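Local coordinates for protein aminopentol aminotransferase (PDB 6HBS) that transfers the amino group of aminopentol, the hydrolysed form of fumonisin B1, to pyruvate with the help of pyridoxal 5'-phosphate, at residues A320-L334 against T392-L404. Sequence-based numbering, arbitrary orientation.
Sequences ALRAGLEAQSQRHGL and TLEATDRAFSAVL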
loop_
_atom_site.group_PDB
_atom_site.type_symbol
_atom_site.label_atom_id
_atom_site.label_comp_id
_atom_site.label_asym_id
_atom_site.label_seq_id
_atom_site.Cartn_x
_atom_site.Cartn_y
_atom_site.Cartn_z
ATOM N N ALA A 320 0.249 23.708 -25.439
ATOM C CA ALA A 320 -0.309 23.610 -26.805
ATOM C C ALA A 320 -1.775 23.213 -26.736
ATOM O O ALA A 320 -2.606 23.730 -27.495
ATOM C CB ALA A 320 0.466 22.633 -27.678
ATOM N N LEU A 321 -2.093 22.242 -25.876
ATOM C CA LEU A 321 -3.458 21.801 -25.741
ATOM C C LEU A 321 -4.307 22.965 -25.225
ATOM O O LEU A 321 -5.439 23.157 -25.716
ATOM C CB LEU A 321 -3.545 20.613 -24.771
ATOM C CG LEU A 321 -4.956 20.156 -24.436
ATOM C CD1 LEU A 321 -5.666 19.606 -25.656
ATOM C CD2 LEU A 321 -4.939 19.120 -23.313
ATOM N N ARG A 322 -3.801 23.661 -24.210
ATOM C CA ARG A 322 -4.515 24.795 -23.558
ATOM C C ARG A 322 -4.821 25.906 -24.587
ATOM O O ARG A 322 -5.964 26.371 -24.685
ATOM C CB ARG A 322 -3.689 25.362 -22.403
ATOM C CG ARG A 322 -4.308 26.598 -21.751
ATOM C CD ARG A 322 -3.766 26.888 -20.366
ATOM N NE ARG A 322 -4.270 25.865 -19.452
ATOM C CZ ARG A 322 -4.056 25.870 -18.142
ATOM N NH1 ARG A 322 -3.269 26.799 -17.612
ATOM N NH2 ARG A 322 -4.640 24.953 -17.384
ATOM N N ALA A 323 -3.799 26.317 -25.341
ATOM C CA ALA A 323 -3.940 27.328 -26.429
ATOM C C ALA A 323 -4.982 26.878 -27.452
ATOM O O ALA A 323 -5.865 27.658 -27.845
ATOM C CB ALA A 323 -2.611 27.553 -27.101
ATOM N N GLY A 324 -4.886 25.607 -27.880
ATOM C CA GLY A 324 -5.819 25.061 -28.819
ATOM C C GLY A 324 -7.255 25.126 -28.336
ATOM O O GLY A 324 -8.186 25.466 -29.119
ATOM N N LEU A 325 -7.478 24.743 -27.066
ATOM C CA LEU A 325 -8.829 24.684 -26.502
ATOM C C LEU A 325 -9.386 26.091 -26.311
ATOM O O LEU A 325 -10.568 26.311 -26.498
ATOM C CB LEU A 325 -8.834 23.899 -25.181
ATOM C CG LEU A 325 -8.662 22.380 -25.313
ATOM C CD1 LEU A 325 -8.609 21.696 -23.939
ATOM C CD2 LEU A 325 -9.779 21.783 -26.137
ATOM N N GLU A 326 -8.522 27.050 -25.987
ATOM C CA GLU A 326 -8.941 28.434 -25.845
ATOM C C GLU A 326 -9.505 28.894 -27.198
ATOM O O GLU A 326 -10.657 29.424 -27.285
ATOM C CB GLU A 326 -7.752 29.257 -25.348
ATOM C CG GLU A 326 -7.945 30.764 -25.428
ATOM C CD GLU A 326 -9.071 31.286 -24.562
ATOM O OE1 GLU A 326 -9.788 32.244 -25.005
ATOM O OE2 GLU A 326 -9.282 30.691 -23.490
ATOM N N ALA A 327 -8.736 28.642 -28.260
ATOM C CA ALA A 327 -9.116 29.115 -29.632
ATOM C C ALA A 327 -10.428 28.435 -30.043
ATOM O O ALA A 327 -11.384 29.088 -30.478
ATOM C CB ALA A 327 -7.997 28.883 -30.625
ATOM N N GLN A 328 -10.539 27.122 -29.810
ATOM C CA GLN A 328 -11.759 26.399 -30.204
ATOM C C GLN A 328 -12.986 26.869 -29.428
ATOM O O GLN A 328 -14.058 26.941 -30.010
ATOM C CB GLN A 328 -11.614 24.895 -29.982
ATOM C CG GLN A 328 -10.732 24.226 -31.006
ATOM C CD GLN A 328 -10.552 22.751 -30.721
ATOM O OE1 GLN A 328 -11.110 22.190 -29.769
ATOM N NE2 GLN A 328 -9.815 22.111 -31.598
ATOM N N SER A 329 -12.821 27.160 -28.132
ATOM C CA SER A 329 -13.916 27.613 -27.260
ATOM C C SER A 329 -14.479 28.961 -27.738
ATOM O O SER A 329 -15.670 29.116 -27.818
ATOM C CB SER A 329 -13.510 27.676 -25.808
ATOM O OG SER A 329 -12.668 28.786 -25.543
ATOM N N GLN A 330 -13.606 29.921 -28.053
ATOM C CA GLN A 330 -14.034 31.205 -28.613
ATOM C C GLN A 330 -14.809 30.991 -29.928
ATOM O O GLN A 330 -15.852 31.612 -30.129
ATOM C CB GLN A 330 -12.825 32.125 -28.776
ATOM C CG GLN A 330 -12.399 32.801 -27.480
ATOM C CD GLN A 330 -11.739 34.141 -27.718
ATOM O OE1 GLN A 330 -12.337 35.040 -28.330
ATOM N NE2 GLN A 330 -10.511 34.304 -27.217
ATOM N N ARG A 331 -14.322 30.088 -30.791
ATOM C CA ARG A 331 -14.854 29.837 -32.132
ATOM C C ARG A 331 -16.272 29.252 -32.064
ATOM O O ARG A 331 -17.103 29.525 -32.924
ATOM C CB ARG A 331 -13.907 28.900 -32.896
ATOM C CG ARG A 331 -14.273 28.694 -34.359
ATOM C CD ARG A 331 -13.297 27.799 -35.109
ATOM N NE ARG A 331 -13.627 26.383 -34.973
ATOM C CZ ARG A 331 -14.682 25.787 -35.532
ATOM N NH1 ARG A 331 -15.560 26.494 -36.229
ATOM N NH2 ARG A 331 -14.860 24.485 -35.392
ATOM N N HIS A 332 -16.526 28.401 -31.070
ATOM C CA HIS A 332 -17.806 27.720 -30.897
ATOM C C HIS A 332 -18.728 28.463 -29.914
ATOM O O HIS A 332 -19.876 28.042 -29.731
ATOM C CB HIS A 332 -17.561 26.295 -30.387
ATOM C CG HIS A 332 -17.122 25.330 -31.430
ATOM N ND1 HIS A 332 -15.802 24.978 -31.592
ATOM C CD2 HIS A 332 -17.828 24.604 -32.319
ATOM C CE1 HIS A 332 -15.705 24.085 -32.551
ATOM N NE2 HIS A 332 -16.940 23.834 -33.014
ATOM N N GLY A 333 -18.219 29.513 -29.248
ATOM C CA GLY A 333 -18.993 30.340 -28.312
ATOM C C GLY A 333 -19.341 29.603 -27.028
ATOM O O GLY A 333 -20.406 29.828 -26.458
ATOM N N LEU A 334 -18.448 28.713 -26.569
ATOM C CA LEU A 334 -18.644 27.956 -25.335
ATOM C C LEU A 334 -17.439 28.198 -24.431
ATOM O O LEU A 334 -16.441 27.509 -24.574
ATOM C CB LEU A 334 -18.748 26.462 -25.652
ATOM C CG LEU A 334 -20.101 25.937 -26.117
ATOM C CD1 LEU A 334 -19.965 24.487 -26.578
ATOM C CD2 LEU A 334 -21.149 26.038 -25.017
ATOM N N THR A 392 -5.776 15.256 -30.738
ATOM C CA THR A 392 -6.676 15.545 -29.624
ATOM C C THR A 392 -7.637 16.677 -30.029
ATOM O O THR A 392 -8.842 16.626 -29.804
ATOM C CB THR A 392 -5.853 15.873 -28.378
ATOM O OG1 THR A 392 -5.145 14.681 -28.014
ATOM C CG2 THR A 392 -6.716 16.376 -27.254
ATOM N N LEU A 393 -7.050 17.715 -30.616
ATOM C CA LEU A 393 -7.748 18.958 -30.923
ATOM C C LEU A 393 -8.741 18.752 -32.067
ATOM O O LEU A 393 -9.776 19.403 -32.064
ATOM C CB LEU A 393 -6.742 20.073 -31.219
ATOM C CG LEU A 393 -6.015 20.643 -30.004
ATOM C CD1 LEU A 393 -4.825 21.485 -30.449
ATOM C CD2 LEU A 393 -6.925 21.457 -29.090
ATOM N N GLU A 394 -8.513 17.774 -32.950
ATOM C CA GLU A 394 -9.549 17.392 -33.923
ATOM C C GLU A 394 -10.749 16.771 -33.198
ATOM O O GLU A 394 -11.899 17.032 -33.544
ATOM C CB GLU A 394 -9.033 16.394 -34.963
ATOM C CG GLU A 394 -7.706 16.782 -35.596
ATOM C CD GLU A 394 -7.711 17.207 -37.058
ATOM O OE1 GLU A 394 -6.684 16.959 -37.741
ATOM O OE2 GLU A 394 -8.716 17.816 -37.498
ATOM N N ALA A 395 -10.480 15.952 -32.170
ATOM C CA ALA A 395 -11.538 15.298 -31.401
ATOM C C ALA A 395 -12.328 16.322 -30.588
ATOM O O ALA A 395 -13.555 16.252 -30.514
ATOM C CB ALA A 395 -10.944 14.245 -30.499
ATOM N N THR A 396 -11.606 17.265 -29.983
ATOM C CA THR A 396 -12.233 18.251 -29.111
ATOM C C THR A 396 -13.091 19.210 -29.948
ATOM O O THR A 396 -14.127 19.684 -29.492
ATOM C CB THR A 396 -11.215 19.003 -28.251
ATOM O OG1 THR A 396 -10.240 19.669 -29.042
ATOM C CG2 THR A 396 -10.534 18.087 -27.257
ATOM N N ASP A 397 -12.658 19.465 -31.177
ATOM C CA ASP A 397 -13.409 20.332 -32.103
ATOM C C ASP A 397 -14.770 19.701 -32.377
ATOM O O ASP A 397 -15.812 20.361 -32.216
ATOM C CB ASP A 397 -12.637 20.567 -33.402
ATOM C CG ASP A 397 -13.306 21.641 -34.250
ATOM O OD1 ASP A 397 -13.215 22.831 -33.866
ATOM O OD2 ASP A 397 -13.987 21.268 -35.223
ATOM N N ARG A 398 -14.756 18.408 -32.756
ATOM C CA ARG A 398 -15.989 17.671 -32.995
ATOM C C ARG A 398 -16.853 17.618 -31.729
ATOM O O ARG A 398 -18.083 17.524 -31.804
ATOM C CB ARG A 398 -15.667 16.277 -33.546
ATOM C CG ARG A 398 -15.095 16.355 -34.956
ATOM C CD ARG A 398 -15.059 15.052 -35.722
ATOM N NE ARG A 398 -14.224 14.065 -35.064
ATOM C CZ ARG A 398 -12.898 14.013 -35.140
ATOM N NH1 ARG A 398 -12.257 14.838 -35.955
ATOM N NH2 ARG A 398 -12.228 13.150 -34.386
ATOM N N ALA A 399 -16.213 17.635 -30.556
ATOM C CA ALA A 399 -16.924 17.500 -29.312
ATOM C C ALA A 399 -17.692 18.789 -29.012
ATOM O O ALA A 399 -18.833 18.737 -28.559
ATOM C CB ALA A 399 -15.964 17.117 -28.198
ATOM N N PHE A 400 -17.046 19.937 -29.226
ATOM C CA PHE A 400 -17.711 21.244 -29.119
ATOM C C PHE A 400 -18.940 21.286 -30.038
ATOM O O PHE A 400 -20.022 21.682 -29.582
ATOM C CB PHE A 400 -16.745 22.389 -29.437
ATOM C CG PHE A 400 -15.797 22.765 -28.324
ATOM C CD1 PHE A 400 -16.260 23.346 -27.154
ATOM C CD2 PHE A 400 -14.437 22.586 -28.461
ATOM C CE1 PHE A 400 -15.380 23.668 -26.129
ATOM C CE2 PHE A 400 -13.561 22.926 -27.445
ATOM C CZ PHE A 400 -14.034 23.452 -26.275
ATOM N N SER A 401 -18.794 20.803 -31.288
ATOM C CA SER A 401 -19.918 20.798 -32.266
ATOM C C SER A 401 -21.052 19.932 -31.733
ATOM O O SER A 401 -22.206 20.343 -31.802
ATOM C CB SER A 401 -19.519 20.310 -33.645
ATOM O OG SER A 401 -18.480 21.106 -34.173
ATOM N N ALA A 402 -20.709 18.740 -31.218
ATOM C CA ALA A 402 -21.721 17.792 -30.763
ATOM C C ALA A 402 -22.498 18.369 -29.565
ATOM O O ALA A 402 -23.713 18.152 -29.418
ATOM C CB ALA A 402 -21.082 16.451 -30.450
ATOM N N VAL A 403 -21.802 19.123 -28.713
ATOM C CA VAL A 403 -22.430 19.736 -27.541
ATOM C C VAL A 403 -23.410 20.831 -27.994
ATOM O O VAL A 403 -24.513 20.937 -27.450
ATOM C CB VAL A 403 -21.354 20.258 -26.568
ATOM C CG1 VAL A 403 -21.855 21.365 -25.661
ATOM C CG2 VAL A 403 -20.781 19.108 -25.753
ATOM N N LEU A 404 -23.009 21.634 -28.980
ATOM C CA LEU A 404 -23.871 22.696 -29.517
ATOM C C LEU A 404 -25.101 22.097 -30.217
ATOM O O LEU A 404 -26.216 22.525 -29.986
ATOM C CB LEU A 404 -23.059 23.573 -30.470
ATOM C CG LEU A 404 -22.029 24.462 -29.778
ATOM C CD1 LEU A 404 -21.178 25.215 -30.795
ATOM C CD2 LEU A 404 -22.698 25.425 -28.802
HETATM O O HOH W 1 -11.425 25.596 -34.163
#
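Helix segments 320-332 and 392-404 run in nearly the same direction, crossing at -26° with their axes 10.3 Å apart, and bring Gly324 beside Leu393, Gln328 beside Asp397 and His332 beside Phe400. They illustrate how knobs-into-holes packing can accommodate polar knobs. Leu393 lays CD2 against the bare backbone of Gly324, 3.8 Å from its CA, between Leu321 and Leu325. One turn on, the extended Gln328 reaches over the second helix: NE2 donates to Leu393 O at 2.7 Å, from above the carbonyl plane and across from Asp397 N, while OE1 lies 2.8 Å from Thr396 OG1 and meets the edge of the Phe400 ring. His332 has CG anti to its carbonyl carbon (chi1 -78°), which lets ND1 donate back to Gln328 O and sets the imidazole face over Phe400 CB, a CH-pi contact 3.5 Å from CB to ring centroid. NE2 makes a weak hydrogen bond with Ser401 OG. Replacing His332 with an alanine is likely to leave Phe400 CB uncovered and Ser401 OG without this partner. Arg331 NH2 meets the syn lone pair of Asp397 OD1 at 2.8 Å, a nearly coplanar salt bridge. After the Schellman turn at Gly333, Leu334 CD1 packs on Phe400, Val403 and Leu404. Phe400 also meets Trp361 of helix 356-367 and Phe349 of strand 346-349. The parallel pair belongs to the small C-terminal alpha/beta domain of a class-III, fold-type I aminotransferase, away from the cofactor.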